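Mandelate racemase/muconate lactonizing enzyme (Polaromonas sp., PDB 2OG9) probably racemises mandelate or a related 2-hydroxy acid, as an enolase-superfamily enzyme. Local coordinates at residues Ile47-Ala52 with Leu63-Lys69; Gly75-Ala80 with Leu114-Ala118. All blocks are in the same frame, centred on the assembly; numbering follows the deposited sequence.

Contact 1: Ile47-Ala52 with Leu63-Lys69; sequences IAILFA and LGFSYSK
Leu63 meets Phe51 and Ala52 where this antiparallel beta hairpin, part of the N-terminal sheet of an enolase-superfamily capping domain, is still near its turn. Leu63 CD1 touches both the Phe51 ring and the carbonyl oxygen of Ala52. Gly64 follows as a hydrogen-bonded pair with Ala52: the bond from Ala52 N to Gly64 O, at 3.0 Å, is nearly straight (168° at the hydrogen). Phe65 is the non-hydrogen-bonded partner of Phe51, the two side chains side by side on one face of the sheet and their CA atoms 4.5 Å apart. Its CG lies between backbone N and carbonyl carbon (chi1 68°), a torsion that swings the ring outward and leaves CB to make the nearest contacts, 3.2 Å from Leu50 O and 3.8 Å from Phe51 CD1. Phe51 in turn has Ile49 CG2 over one face. Ser66 returns to the hydrogen-bonded pattern, receiving Leu50 N at its carbonyl O at 2.9 Å; its buried OG bonds to Gln76. At Tyr67 the ring is again turned away, its hydroxyl held by Asp288 and Arg291, while Tyr67 CB packs on Ile49 CD1 at 3.8 Å. Ser68 and Ala48 exchange two backbone bonds, and Lys69 N is bonded to Ser108 of a second subunit. On the opposite strand Ile47 sends CG2, anti to its own N, to within 3.6 Å of Ser68 O.

Contact 2: Gly75-Ala80 with Leu114-Ala118; sequences GQFAHA and LSTQA
Gln76 and Gln117 supply the polar link in this helix-helix packing of the N-terminal alpha+beta capping domain; the axes cross at -65°, 8.4 Å apart at closest approach. Gln76 NE2 donates to Gln117 OE1 at 2.7 Å, a bent bond with 139° at the hydrogen. The amide planes stand almost perpendicular: the acceptor lies close to the plane of the Gln76 amide, yet the donor is well above that of Gln117. Both buried amides are multiply held, Gln76 also by strand 61-69, and Gln117 NE2 by Arg291 O and by Ser108 O of a second subunit.

One helical turn further along 75-80, His79 meets Ser115, whose CB sits over one face of the imidazole, 3.8 Å from the ring centroid, as a CH-pi interaction. His79 CG is anti to the backbone N (chi1 -164°), directing the ring across to helix 114-133.

Apolar contacts join Ala118 CB to Ala80 CB at 4.1 Å and Leu114 CD2 to Gln76 CG. The Ala118 methyl also lies close against the helix backbone, 3.6 Å from Gln76 O.

The two helices lie side by side, crossing each other, on the sheet face that carries Leu50 and Ser66; Phe77 and Ala80 also pack on strand 15-26.

How the contacts relate
Followed from the N terminus, the chain first closes contact 1, a short hairpin loop of ten residues between 47-52 and 63-69. It then passes directly into helix 73-83, and contact 2 closes a longer loop of 33 residues, partly helical, when 114-118 returns to 75-80. The two loops lie in series, neither nested nor crossed, and their centres are about 10 Å apart. They illustrate how one side chain can unite sheet and helices: Gln76 bridges the two contacts, its NE2 bonding to Tyr67 O. Contact 1 pairs the edge strand 61-69 with strand 46-56; contact 2 joins two helices that pack on that sheet, and both reach the second subunit.

Contact 1: Ile47-Ala52 with Leu63-Lys69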
loop_
_atom_site.group_PDB
_atom_site.type_symbol
_atom_site.label_atom_id
_atom_site.label_comp_id
_atom_site.label_asym_id
_atom_site.label_seq_id
_atom_site.Cartn_x
_atom_site.Cartn_y
_atom_site.Cartn_z
ATOM N N ILE A 47 -28.209 -13.670 34.271
ATOM C CA ILE A 47 -26.832 -13.548 33.807
ATOM C C ILE A 47 -25.948 -14.405 34.707
ATOM O O ILE A 47 -26.005 -14.293 35.935
ATOM C CB ILE A 47 -26.338 -12.082 33.859
ATOM C CG1 ILE A 47 -27.169 -11.220 32.909
ATOM C CG2 ILE A 47 -24.863 -12.012 33.465
ATOM C CD1 ILE A 47 -26.779 -9.754 32.915
ATOM N N ALA A 48 -25.146 -15.274 34.096
ATOM C CA ALA A 48 -24.256 -16.144 34.855
ATOM C C ALA A 48 -22.971 -15.399 35.190
ATOM O O ALA A 48 -22.263 -14.950 34.294
ATOM C CB ALA A 48 -23.943 -17.406 34.044
ATOM N N ILE A 49 -22.665 -15.270 36.478
ATOM C CA ILE A 49 -21.460 -14.568 36.897
ATOM C C ILE A 49 -20.457 -15.557 37.481
ATOM O O ILE A 49 -20.815 -16.379 38.320
ATOM C CB ILE A 49 -21.768 -13.516 38.000
ATOM C CG1 ILE A 49 -22.916 -12.595 37.564
ATOM C CG2 ILE A 49 -20.510 -12.724 38.319
ATOM C CD1 ILE A 49 -22.592 -11.690 36.397
ATOM N N LEU A 50 -19.210 -15.492 37.028
ATOM C CA LEU A 50 -18.177 -16.371 37.570
ATOM C C LEU A 50 -17.302 -15.562 38.516
ATOM O O LEU A 50 -16.587 -14.660 38.091
ATOM C CB LEU A 50 -17.303 -16.960 36.456
ATOM C CG LEU A 50 -16.055 -17.697 36.962
ATOM C CD1 LEU A 50 -16.482 -18.927 37.744
ATOM C CD2 LEU A 50 -15.159 -18.084 35.794
ATOM N N PHE A 51 -17.375 -15.869 39.807
ATOM C CA PHE A 51 -16.564 -15.169 40.791
ATOM C C PHE A 51 -15.309 -15.972 41.109
ATOM O O PHE A 51 -15.354 -17.197 41.217
ATOM C CB PHE A 51 -17.351 -14.955 42.089
ATOM C CG PHE A 51 -18.383 -13.867 42.009
ATOM C CD1 PHE A 51 -18.000 -12.534 41.879
ATOM C CD2 PHE A 51 -19.741 -14.175 42.062
ATOM C CE1 PHE A 51 -18.959 -11.519 41.804
ATOM C CE2 PHE A 51 -20.707 -13.168 41.986
ATOM C CZ PHE A 51 -20.312 -11.839 41.857
ATOM N N ALA A 52 -14.190 -15.271 41.243
ATOM C CA ALA A 52 -12.928 -15.901 41.594
ATOM C C ALA A 52 -12.387 -15.166 42.807
ATOM O O ALA A 52 -12.342 -13.927 42.830
ATOM C CB ALA A 52 -11.934 -15.807 40.441
ATOM N N LEU A 63 -10.653 -10.294 44.586
ATOM C CA LEU A 63 -11.928 -10.752 44.063
ATOM C C LEU A 63 -12.057 -10.268 42.626
ATOM O O LEU A 63 -11.763 -9.110 42.327
ATOM C CB LEU A 63 -13.085 -10.182 44.891
ATOM C CG LEU A 63 -14.514 -10.433 44.384
ATOM C CD1 LEU A 63 -14.827 -11.920 44.383
ATOM C CD2 LEU A 63 -15.509 -9.688 45.283
ATOM N N GLY A 64 -12.493 -11.155 41.742
ATOM C CA GLY A 64 -12.662 -10.792 40.346
ATOM C C GLY A 64 -13.837 -11.547 39.769
ATOM O O GLY A 64 -14.420 -12.404 40.443
ATOM N N PHE A 65 -14.207 -11.244 38.529
ATOM C CA PHE A 65 -15.323 -11.954 37.925
ATOM C C PHE A 65 -15.364 -11.825 36.415
ATOM O O PHE A 65 -14.712 -10.965 35.834
ATOM C CB PHE A 65 -16.651 -11.461 38.526
ATOM C CG PHE A 65 -17.010 -10.043 38.161
ATOM C CD1 PHE A 65 -17.748 -9.773 37.012
ATOM C CD2 PHE A 65 -16.609 -8.980 38.962
ATOM C CE1 PHE A 65 -18.086 -8.465 36.662
ATOM C CE2 PHE A 65 -16.939 -7.666 38.623
ATOM C CZ PHE A 65 -17.681 -7.410 37.467
ATOM N N SER A 66 -16.104 -12.730 35.790
ATOM C CA SER A 66 -16.326 -12.711 34.353
ATOM C C SER A 66 -17.811 -13.034 34.278
ATOM O O SER A 66 -18.452 -13.224 35.319
ATOM C CB SER A 66 -15.476 -13.765 33.624
ATOM O OG SER A 66 -15.734 -15.076 34.092
ATOM N N TYR A 67 -18.378 -13.096 33.081
ATOM C CA TYR A 67 -19.801 -13.363 32.978
ATOM C C TYR A 67 -20.179 -13.902 31.610
ATOM O O TYR A 67 -19.381 -13.884 30.674
ATOM C CB TYR A 67 -20.580 -12.066 33.230
ATOM C CG TYR A 67 -20.553 -11.117 32.051
ATOM C CD1 TYR A 67 -21.545 -11.161 31.075
ATOM C CD2 TYR A 67 -19.505 -10.218 31.880
ATOM C CE1 TYR A 67 -21.496 -10.334 29.957
ATOM C CE2 TYR A 67 -19.443 -9.385 30.763
ATOM C CZ TYR A 67 -20.444 -9.450 29.805
ATOM O OH TYR A 67 -20.393 -8.647 28.688
ATOM N N SER A 68 -21.412 -14.380 31.511
ATOM C CA SER A 68 -21.950 -14.890 30.264
ATOM C C SER A 68 -23.410 -14.487 30.190
ATOM O O SER A 68 -24.172 -14.705 31.136
ATOM C CB SER A 68 -21.869 -16.418 30.196
ATOM O OG SER A 68 -20.538 -16.876 30.314
ATOM N N LYS A 69 -23.781 -13.866 29.079
ATOM C CA LYS A 69 -25.164 -13.485 28.834
ATOM C C LYS A 69 -25.582 -14.582 27.865
ATOM O O LYS A 69 -25.036 -14.685 26.768
ATOM C CB LYS A 69 -25.230 -12.104 28.182
ATOM C CG LYS A 69 -24.983 -10.966 29.166
ATOM C CD LYS A 69 -24.690 -9.653 28.450
ATOM C CE LYS A 69 -25.682 -8.569 28.838
ATOM N NZ LYS A 69 -25.326 -7.228 28.278
#

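Contact 2: Gly75-Ala80 with Leu114-Ala118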
loop_
_atom_site.group_PDB
_atom_site.type_symbol
_atom_site.label_atom_id
_atom_site.label_comp_id
_atom_site.label_asym_id
_atom_site.label_seq_id
_atom_site.Cartn_x
_atom_site.Cartn_y
_atom_site.Cartn_z
ATOM N N GLY A 75 -19.696 -23.481 30.992
ATOM C CA GLY A 75 -18.397 -23.694 30.382
ATOM C C GLY A 75 -17.290 -22.921 31.073
ATOM O O GLY A 75 -16.200 -23.451 31.282
ATOM N N GLN A 76 -17.563 -21.663 31.423
ATOM C CA GLN A 76 -16.572 -20.835 32.098
ATOM C C GLN A 76 -16.203 -21.428 33.448
ATOM O O GLN A 76 -15.029 -21.500 33.804
ATOM C CB GLN A 76 -17.097 -19.411 32.319
ATOM C CG GLN A 76 -17.259 -18.564 31.065
ATOM C CD GLN A 76 -17.590 -17.114 31.403
ATOM O OE1 GLN A 76 -17.874 -16.792 32.556
ATOM N NE2 GLN A 76 -17.557 -16.242 30.403
ATOM N N PHE A 77 -17.208 -21.847 34.207
ATOM C CA PHE A 77 -16.954 -22.417 35.522
ATOM C C PHE A 77 -16.131 -23.689 35.426
ATOM O O PHE A 77 -15.141 -23.846 36.133
ATOM C CB PHE A 77 -18.263 -22.740 36.250
ATOM C CG PHE A 77 -18.050 -23.441 37.570
ATOM C CD1 PHE A 77 -17.653 -22.726 38.696
ATOM C CD2 PHE A 77 -18.182 -24.827 37.667
ATOM C CE1 PHE A 77 -17.384 -23.376 39.899
ATOM C CE2 PHE A 77 -17.914 -25.488 38.871
ATOM C CZ PHE A 77 -17.515 -24.760 39.987
ATOM N N ALA A 78 -16.558 -24.598 34.553
ATOM C CA ALA A 78 -15.878 -25.872 34.368
ATOM C C ALA A 78 -14.408 -25.673 34.037
ATOM O O ALA A 78 -13.549 -26.357 34.586
ATOM C CB ALA A 78 -16.560 -26.677 33.267
ATOM N N HIS A 79 -14.113 -24.736 33.140
ATOM C CA HIS A 79 -12.723 -24.487 32.773
ATOM C C HIS A 79 -11.962 -23.849 33.935
ATOM O O HIS A 79 -10.830 -24.237 34.240
ATOM C CB HIS A 79 -12.637 -23.585 31.538
ATOM C CG HIS A 79 -11.290 -23.604 30.884
ATOM N ND1 HIS A 79 -10.809 -24.706 30.211
ATOM C CD2 HIS A 79 -10.307 -22.674 30.838
ATOM C CE1 HIS A 79 -9.585 -24.455 29.778
ATOM N NE2 HIS A 79 -9.257 -23.229 30.146
ATOM N N ALA A 80 -12.586 -22.871 34.588
ATOM C CA ALA A 80 -11.964 -22.198 35.722
ATOM C C ALA A 80 -11.575 -23.228 36.784
ATOM O O ALA A 80 -10.488 -23.165 37.356
ATOM C CB ALA A 80 -12.928 -21.170 36.319
ATOM N N LEU A 114 -14.509 -18.690 25.951
ATOM C CA LEU A 114 -14.746 -19.184 27.304
ATOM C C LEU A 114 -13.516 -19.423 28.175
ATOM O O LEU A 114 -13.536 -19.101 29.363
ATOM C CB LEU A 114 -15.576 -20.473 27.264
ATOM C CG LEU A 114 -16.982 -20.408 26.660
ATOM C CD1 LEU A 114 -17.633 -21.786 26.736
ATOM C CD2 LEU A 114 -17.830 -19.385 27.410
ATOM N N SER A 115 -12.450 -19.986 27.610
ATOM C CA SER A 115 -11.269 -20.264 28.420
ATOM C C SER A 115 -10.581 -19.000 28.934
ATOM O O SER A 115 -10.217 -18.926 30.108
ATOM C CB SER A 115 -10.271 -21.124 27.641
ATOM O OG SER A 115 -9.833 -20.463 26.472
ATOM N N THR A 116 -10.412 -17.999 28.075
ATOM C CA THR A 116 -9.758 -16.778 28.517
ATOM C C THR A 116 -10.680 -15.931 29.397
ATOM O O THR A 116 -10.208 -15.133 30.200
ATOM C CB THR A 116 -9.227 -15.949 27.318
ATOM O OG1 THR A 116 -10.232 -15.859 26.311
ATOM C CG2 THR A 116 -7.981 -16.603 26.732
ATOM N N GLN A 117 -11.990 -16.101 29.250
ATOM C CA GLN A 117 -12.928 -15.357 30.092
ATOM C C GLN A 117 -12.824 -15.944 31.499
ATOM O O GLN A 117 -12.911 -15.229 32.495
ATOM C CB GLN A 117 -14.353 -15.472 29.538
ATOM C CG GLN A 117 -14.457 -14.886 28.132
ATOM C CD GLN A 117 -15.841 -14.987 27.515
ATOM O OE1 GLN A 117 -16.658 -15.834 27.900
ATOM N NE2 GLN A 117 -16.102 -14.133 26.522
ATOM N N ALA A 118 -12.619 -17.253 31.579
ATOM C CA ALA A 118 -12.457 -17.905 32.874
ATOM C C ALA A 118 -11.166 -17.345 33.485
ATOM O O ALA A 118 -11.117 -16.975 34.664
ATOM C CB ALA A 118 -12.354 -19.418 32.687
#